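Local coordinates for protein ethylbenzene dehydrogenase alpha-subunit (Aromatoleum aromaticum, PDB 2IVF) that belongs to the molybdopterin oxidoreductase family and binds a molybdenum atom, two molybdopterin guanine dinucleotide-type cofactors and an iron/sulfur cluster, at residues T373-F378 / D800-F805; D321-C326 / D377-L382. All coordinates share one frame; numbering follows the deposited sequence.

How the contacts relate
Contact 1 and contact 2 lie on the same side of the chain's centre, their own centres about 11 Å apart and about 30 and 34 Å from that of the chain. Both use the loop between strands 365-369 and 385-389. Along the chain, helix 322-328 comes first, then this loop, whose start (373-378) meets 800-805 and whose end (377-382) meets 321-326; Asp377 and Phe378 belong to both. Packing joins the two sites directly, with Leu376 CD1 at 3.7 Å from Cys326 C. One loop of the molybdopterin oxidoreductase family region is thereby held both to a helix 51 residues earlier in the sequence and to a segment 422 residues later.

Contact 1: T373-F378 / D800-F805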
loop_
_atom_site.group_PDB
_atom_site.type_symbol
_atom_site.label_atom_id
_atom_site.label_comp_id
_atom_site.label_asym_id
_atom_site.label_seq_id
_atom_site.Cartn_x
_atom_site.Cartn_y
_atom_site.Cartn_z
ATOM N N THR A 373 -3.915 -32.456 -31.706
ATOM C CA THR A 373 -2.775 -31.561 -31.790
ATOM C C THR A 373 -3.177 -30.280 -32.538
ATOM O O THR A 373 -4.126 -30.276 -33.327
ATOM C CB THR A 373 -1.576 -32.226 -32.541
ATOM O OG1 THR A 373 -0.461 -31.339 -32.535
ATOM C CG2 THR A 373 -1.915 -32.520 -33.970
ATOM N N LEU A 374 -2.443 -29.215 -32.291
ATOM C CA LEU A 374 -2.658 -27.966 -32.998
ATOM C C LEU A 374 -1.763 -27.870 -34.222
ATOM O O LEU A 374 -1.855 -26.927 -34.990
ATOM C CB LEU A 374 -2.359 -26.777 -32.088
ATOM C CG LEU A 374 -3.141 -26.646 -30.781
ATOM C CD1 LEU A 374 -2.561 -25.481 -29.970
ATOM C CD2 LEU A 374 -4.635 -26.450 -31.035
ATOM N N LYS A 375 -0.882 -28.848 -34.394
ATOM C CA LYS A 375 0.075 -28.817 -35.465
ATOM C C LYS A 375 -0.668 -28.908 -36.800
ATOM O O LYS A 375 -1.567 -29.744 -36.964
ATOM C CB LYS A 375 1.063 -29.967 -35.278
ATOM C CG LYS A 375 2.218 -29.936 -36.235
ATOM C CD LYS A 375 3.183 -31.070 -35.979
ATOM C CE LYS A 375 4.317 -31.018 -36.993
ATOM N NZ LYS A 375 5.078 -29.785 -36.722
ATOM N N LEU A 376 -0.281 -28.060 -37.742
ATOM C CA LEU A 376 -0.925 -27.978 -39.029
ATOM C C LEU A 376 -0.030 -28.609 -40.082
ATOM O O LEU A 376 1.188 -28.414 -40.078
ATOM C CB LEU A 376 -1.165 -26.507 -39.410
ATOM C CG LEU A 376 -2.159 -25.698 -38.570
ATOM C CD1 LEU A 376 -2.206 -24.265 -39.048
ATOM C CD2 LEU A 376 -3.558 -26.295 -38.567
ATOM N N ASP A 377 -0.643 -29.323 -41.003
ATOM C CA ASP A 377 0.095 -29.838 -42.150
ATOM C C ASP A 377 -0.352 -29.137 -43.442
ATOM O O ASP A 377 0.026 -29.550 -44.532
ATOM C CB ASP A 377 0.016 -31.358 -42.207
ATOM C CG ASP A 377 -1.388 -31.880 -42.357
ATOM O OD1 ASP A 377 -2.331 -31.082 -42.475
ATOM O OD2 ASP A 377 -1.547 -33.120 -42.368
ATOM N N PHE A 378 -1.147 -28.075 -43.292
ATOM C CA PHE A 378 -1.530 -27.200 -44.399
ATOM C C PHE A 378 -2.086 -25.928 -43.806
ATOM O O PHE A 378 -2.385 -25.898 -42.626
ATOM C CB PHE A 378 -2.595 -27.863 -45.263
ATOM C CG PHE A 378 -3.967 -27.800 -44.682
ATOM C CD1 PHE A 378 -4.356 -28.681 -43.710
ATOM C CD2 PHE A 378 -4.866 -26.856 -45.104
ATOM C CE1 PHE A 378 -5.619 -28.616 -43.161
ATOM C CE2 PHE A 378 -6.130 -26.799 -44.569
ATOM C CZ PHE A 378 -6.505 -27.673 -43.598
ATOM N N ASP A 800 5.062 -24.078 -28.623
ATOM C CA ASP A 800 6.199 -24.943 -29.050
ATOM C C ASP A 800 5.771 -26.348 -29.373
ATOM O O ASP A 800 6.246 -26.937 -30.327
ATOM C CB ASP A 800 7.295 -25.041 -27.964
ATOM C CG ASP A 800 8.200 -23.799 -27.917
ATOM O OD1 ASP A 800 8.148 -22.977 -28.862
ATOM O OD2 ASP A 800 8.971 -23.647 -26.949
ATOM N N ASP A 801 4.940 -26.914 -28.516
ATOM C CA ASP A 801 4.593 -28.322 -28.575
ATOM C C ASP A 801 3.284 -28.600 -29.297
ATOM O O ASP A 801 2.922 -29.744 -29.545
ATOM C CB ASP A 801 4.529 -28.902 -27.146
ATOM C CG ASP A 801 5.902 -29.012 -26.507
ATOM O OD1 ASP A 801 6.891 -28.920 -27.266
ATOM O OD2 ASP A 801 5.959 -29.197 -25.267
ATOM N N LYS A 802 2.550 -27.542 -29.579
ATOM C CA LYS A 802 1.279 -27.632 -30.257
ATOM C C LYS A 802 0.259 -28.384 -29.426
ATOM O O LYS A 802 -0.612 -29.051 -29.965
ATOM C CB LYS A 802 1.439 -28.233 -31.647
ATOM C CG LYS A 802 2.542 -27.590 -32.463
ATOM C CD LYS A 802 2.370 -26.092 -32.646
ATOM C CE LYS A 802 3.657 -25.460 -33.223
ATOM N NZ LYS A 802 3.552 -23.978 -33.253
ATOM N N LYS A 803 0.398 -28.261 -28.116
ATOM C CA LYS A 803 -0.529 -28.886 -27.187
ATOM C C LYS A 803 -1.918 -28.222 -27.268
ATOM O O LYS A 803 -2.057 -26.983 -27.218
ATOM C CB LYS A 803 0.015 -28.846 -25.755
ATOM C CG LYS A 803 -0.697 -29.784 -24.805
ATOM C CD LYS A 803 -0.245 -29.613 -23.335
ATOM C CE LYS A 803 -0.913 -30.609 -22.394
ATOM N NZ LYS A 803 -0.239 -30.679 -21.049
ATOM N N VAL A 804 -2.931 -29.066 -27.360
ATOM C CA VAL A 804 -4.325 -28.630 -27.422
ATOM C C VAL A 804 -4.741 -27.909 -26.143
ATOM O O VAL A 804 -4.110 -28.062 -25.074
ATOM C CB VAL A 804 -5.307 -29.826 -27.734
ATOM C CG1 VAL A 804 -5.043 -30.398 -29.150
ATOM C CG2 VAL A 804 -5.221 -30.953 -26.692
ATOM N N PHE A 805 -5.813 -27.129 -26.255
ATOM C CA PHE A 805 -6.362 -26.409 -25.137
ATOM C C PHE A 805 -7.547 -27.174 -24.611
ATOM O O PHE A 805 -8.243 -27.843 -25.386
ATOM C CB PHE A 805 -6.860 -25.039 -25.582
ATOM C CG PHE A 805 -5.787 -24.087 -25.901
ATOM C CD1 PHE A 805 -5.174 -24.099 -27.147
ATOM C CD2 PHE A 805 -5.385 -23.177 -24.959
ATOM C CE1 PHE A 805 -4.180 -23.166 -27.448
ATOM C CE2 PHE A 805 -4.393 -22.269 -25.230
ATOM C CZ PHE A 805 -3.796 -22.259 -26.480
HETATM O O HOH W 1 0.760 -31.735 -30.267
#
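Leu374 N donates to Lys802 O across two irregular segments, at 3.0 Å with an N-H...O angle of 165°. Beside it lies an ST turn: Thr373 OG1 accepts from Lys375 N two residues on, at 3.1 Å. Thr373 OG1 is held opposite the backbone nitrogen about the CA-CB bond (chi1 -177°), which directs the hydroxyl back over the turn while the residue's backbone faces Val804, whose CG1 lies 3.5 Å from Thr373 N. A water adds an indirect link, 2.6 Å from Thr373 OG1 and donating to Asp801 O.

Apolar packing is centred on Leu374, a buried side chain directed at the other segment. Its CD1 branch comes within 3.2 Å of Lys803 O and, at 3.8 Å, meets Phe805 CE1 obliquely, the two side chains crossing at about a right angle; its CD2 branch reaches Val804 CG1 more loosely. Alongside, the aliphatic start of Lys802 packs against the turn, CB lying 3.6 Å from Lys375 N and CG next to Lys375 CB. A bend at chi2 (-57°) then leads the rest of the Lys802 chain away to a salt bridge with Glu327 and a hydrogen bond to Phe799 O.

Further out, His798 stacks on the Phe805 ring and its ND1 bonds Lys803 O, while Gln328 of helix 322-328 touches both Leu374 and Phe805. The contact thus ties a loop of the molybdopterin oxidoreductase region to the segment that follows helix 796-800. Lys802, the first residue to leave helical geometry there, has positive phi, and its CB stands 3.7 Å from Thr373 OG1.

Contact 2: D321-C326 / D377-L382; sequences DRQFVC and DFMPAL
Arg322 and Met379 open the packing of helix 322-328 against an irregular loop, Arg322 CG lying 3.8 Å from Met379 CE as the two side chains cross obliquely. The helix begins with an N-cap: Asp321 OD1 accepts from Phe324 N at 3.2 Å, the donor standing above the carboxylate plane. The Arg322 and Leu382 side chains pass each other in opposite senses, and a turn at chi3 (-69°) brings the guanidinium beside the leucine, with Leu382 CD1 over one face and Arg322 NH1 3.7 Å from Leu382 CB. At the guanidinium edge, in plane, a water accepts from NH1 and donates to Pro380 O, the contact's water-mediated polar link; NH2 forms a salt bridge with Glu383. Gln323 offers its backbone and CB to Met379, whose CE reaches to 3.7 Å from Gln323 CA because bends at chi2 and chi3 curl the thioether back toward the helix.

Two residues on, Val325 CG1 packs against Leu382 CD1 at 3.9 Å. Cys326 touches three residues of the loop: SG lies 3.7 Å from Leu382 CG, 3.8 Å from Pro380 O and 4.2 Å from Met379 SD, while CB meets Pro380 CD. The segments thus meet through apolar packing and the bridging water, with no direct hydrogen bond.

Behind the loop, Pro380 and Ala381 touch strand 356-360, where Ala381 also forms a backbone hydrogen bond with Phe359; the loop therefore lies between that strand and helix 322-328, whose Phe324 meets Trp471 edge-to-face.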
loop_
_atom_site.group_PDB
_atom_site.type_symbol
_atom_site.label_atom_id
_atom_site.label_comp_id
_atom_site.label_asym_id
_atom_site.label_seq_id
_atom_site.Cartn_x
_atom_site.Cartn_y
_atom_site.Cartn_z
ATOM N N ASP A 321 -0.834 -12.357 -37.533
ATOM C CA ASP A 321 0.013 -13.521 -37.676
ATOM C C ASP A 321 -0.926 -14.648 -38.114
ATOM O O ASP A 321 -1.576 -15.318 -37.304
ATOM C CB ASP A 321 0.695 -13.778 -36.341
ATOM C CG ASP A 321 1.726 -14.899 -36.372
ATOM O OD1 ASP A 321 1.701 -15.780 -37.248
ATOM O OD2 ASP A 321 2.555 -14.909 -35.430
ATOM N N ARG A 322 -1.013 -14.832 -39.420
ATOM C CA ARG A 322 -1.935 -15.794 -39.995
ATOM C C ARG A 322 -1.662 -17.205 -39.508
ATOM O O ARG A 322 -2.591 -17.939 -39.159
ATOM C CB ARG A 322 -1.858 -15.758 -41.525
ATOM C CG ARG A 322 -2.837 -16.680 -42.218
ATOM C CD ARG A 322 -2.802 -16.519 -43.754
ATOM N NE ARG A 322 -3.350 -15.221 -44.135
ATOM C CZ ARG A 322 -4.611 -14.994 -44.486
ATOM N NH1 ARG A 322 -5.496 -15.974 -44.559
ATOM N NH2 ARG A 322 -4.975 -13.765 -44.785
ATOM N N GLN A 323 -0.393 -17.589 -39.486
ATOM C CA GLN A 323 -0.024 -18.957 -39.106
ATOM C C GLN A 323 -0.432 -19.291 -37.665
ATOM O O GLN A 323 -1.003 -20.337 -37.384
ATOM C CB GLN A 323 1.472 -19.118 -39.314
ATOM C CG GLN A 323 1.982 -20.542 -39.295
ATOM C CD GLN A 323 3.262 -20.690 -40.113
ATOM O OE1 GLN A 323 3.664 -19.772 -40.863
ATOM N NE2 GLN A 323 3.913 -21.840 -39.973
ATOM N N PHE A 324 -0.151 -18.373 -36.762
ATOM C CA PHE A 324 -0.452 -18.511 -35.344
ATOM C C PHE A 324 -1.945 -18.611 -35.153
ATOM O O PHE A 324 -2.431 -19.461 -34.394
ATOM C CB PHE A 324 0.097 -17.290 -34.592
ATOM C CG PHE A 324 -0.046 -17.355 -33.088
ATOM C CD1 PHE A 324 -1.238 -17.006 -32.453
ATOM C CD2 PHE A 324 1.038 -17.731 -32.298
ATOM C CE1 PHE A 324 -1.370 -17.059 -31.068
ATOM C CE2 PHE A 324 0.926 -17.765 -30.903
ATOM C CZ PHE A 324 -0.269 -17.423 -30.285
ATOM N N VAL A 325 -2.686 -17.726 -35.818
ATOM C CA VAL A 325 -4.150 -17.734 -35.727
ATOM C C VAL A 325 -4.725 -19.066 -36.208
ATOM O O VAL A 325 -5.571 -19.686 -35.571
ATOM C CB VAL A 325 -4.711 -16.521 -36.486
ATOM C CG1 VAL A 325 -6.074 -16.773 -37.107
ATOM C CG2 VAL A 325 -4.715 -15.312 -35.555
ATOM N N CYS A 326 -4.215 -19.528 -37.321
ATOM C CA CYS A 326 -4.679 -20.765 -37.923
ATOM C C CYS A 326 -4.362 -21.967 -37.081
ATOM O O CYS A 326 -5.086 -22.942 -37.083
ATOM C CB CYS A 326 -4.068 -20.891 -39.305
ATOM S SG CYS A 326 -4.921 -19.857 -40.499
ATOM N N ASP A 377 -0.643 -29.323 -41.003
ATOM C CA ASP A 377 0.095 -29.838 -42.150
ATOM C C ASP A 377 -0.352 -29.137 -43.442
ATOM O O ASP A 377 0.026 -29.550 -44.532
ATOM C CB ASP A 377 0.016 -31.358 -42.207
ATOM C CG ASP A 377 -1.388 -31.880 -42.357
ATOM O OD1 ASP A 377 -2.331 -31.082 -42.475
ATOM O OD2 ASP A 377 -1.547 -33.120 -42.368
ATOM N N PHE A 378 -1.147 -28.075 -43.292
ATOM C CA PHE A 378 -1.530 -27.200 -44.399
ATOM C C PHE A 378 -2.086 -25.928 -43.806
ATOM O O PHE A 378 -2.385 -25.898 -42.626
ATOM C CB PHE A 378 -2.595 -27.863 -45.263
ATOM C CG PHE A 378 -3.967 -27.800 -44.682
ATOM C CD1 PHE A 378 -4.356 -28.681 -43.710
ATOM C CD2 PHE A 378 -4.866 -26.856 -45.104
ATOM C CE1 PHE A 378 -5.619 -28.616 -43.161
ATOM C CE2 PHE A 378 -6.130 -26.799 -44.569
ATOM C CZ PHE A 378 -6.505 -27.673 -43.598
ATOM N N MET A 379 -2.264 -24.886 -44.604
ATOM C CA MET A 379 -2.834 -23.643 -44.099
ATOM C C MET A 379 -4.347 -23.623 -44.285
ATOM O O MET A 379 -4.828 -23.562 -45.407
ATOM C CB MET A 379 -2.238 -22.437 -44.809
ATOM C CG MET A 379 -1.045 -21.828 -44.106
ATOM S SD MET A 379 -1.521 -20.865 -42.657
ATOM C CE MET A 379 -0.343 -19.506 -42.771
ATOM N N PRO A 380 -5.106 -23.640 -43.177
ATOM C CA PRO A 380 -6.560 -23.529 -43.280
ATOM C C PRO A 380 -6.989 -22.206 -43.885
ATOM O O PRO A 380 -6.291 -21.211 -43.735
ATOM C CB PRO A 380 -7.031 -23.610 -41.819
ATOM C CG PRO A 380 -5.885 -24.166 -41.061
ATOM C CD PRO A 380 -4.655 -23.794 -41.789
ATOM N N ALA A 381 -8.151 -22.193 -44.523
ATOM C CA ALA A 381 -8.787 -20.950 -44.971
ATOM C C ALA A 381 -9.098 -20.081 -43.771
ATOM O O ALA A 381 -9.392 -20.599 -42.686
ATOM C CB ALA A 381 -10.097 -21.246 -45.737
ATOM N N LEU A 382 -9.018 -18.768 -43.961
ATOM C CA LEU A 382 -9.544 -17.810 -42.997
ATOM C C LEU A 382 -10.664 -17.052 -43.682
ATOM O O LEU A 382 -11.837 -17.166 -43.301
ATOM C CB LEU A 382 -8.460 -16.851 -42.512
ATOM C CG LEU A 382 -7.541 -17.418 -41.430
ATOM C CD1 LEU A 382 -6.601 -16.348 -40.971
ATOM C CD2 LEU A 382 -8.319 -17.992 -40.228
HETATM O O HOH W 2 -5.275 -19.077 -44.685
#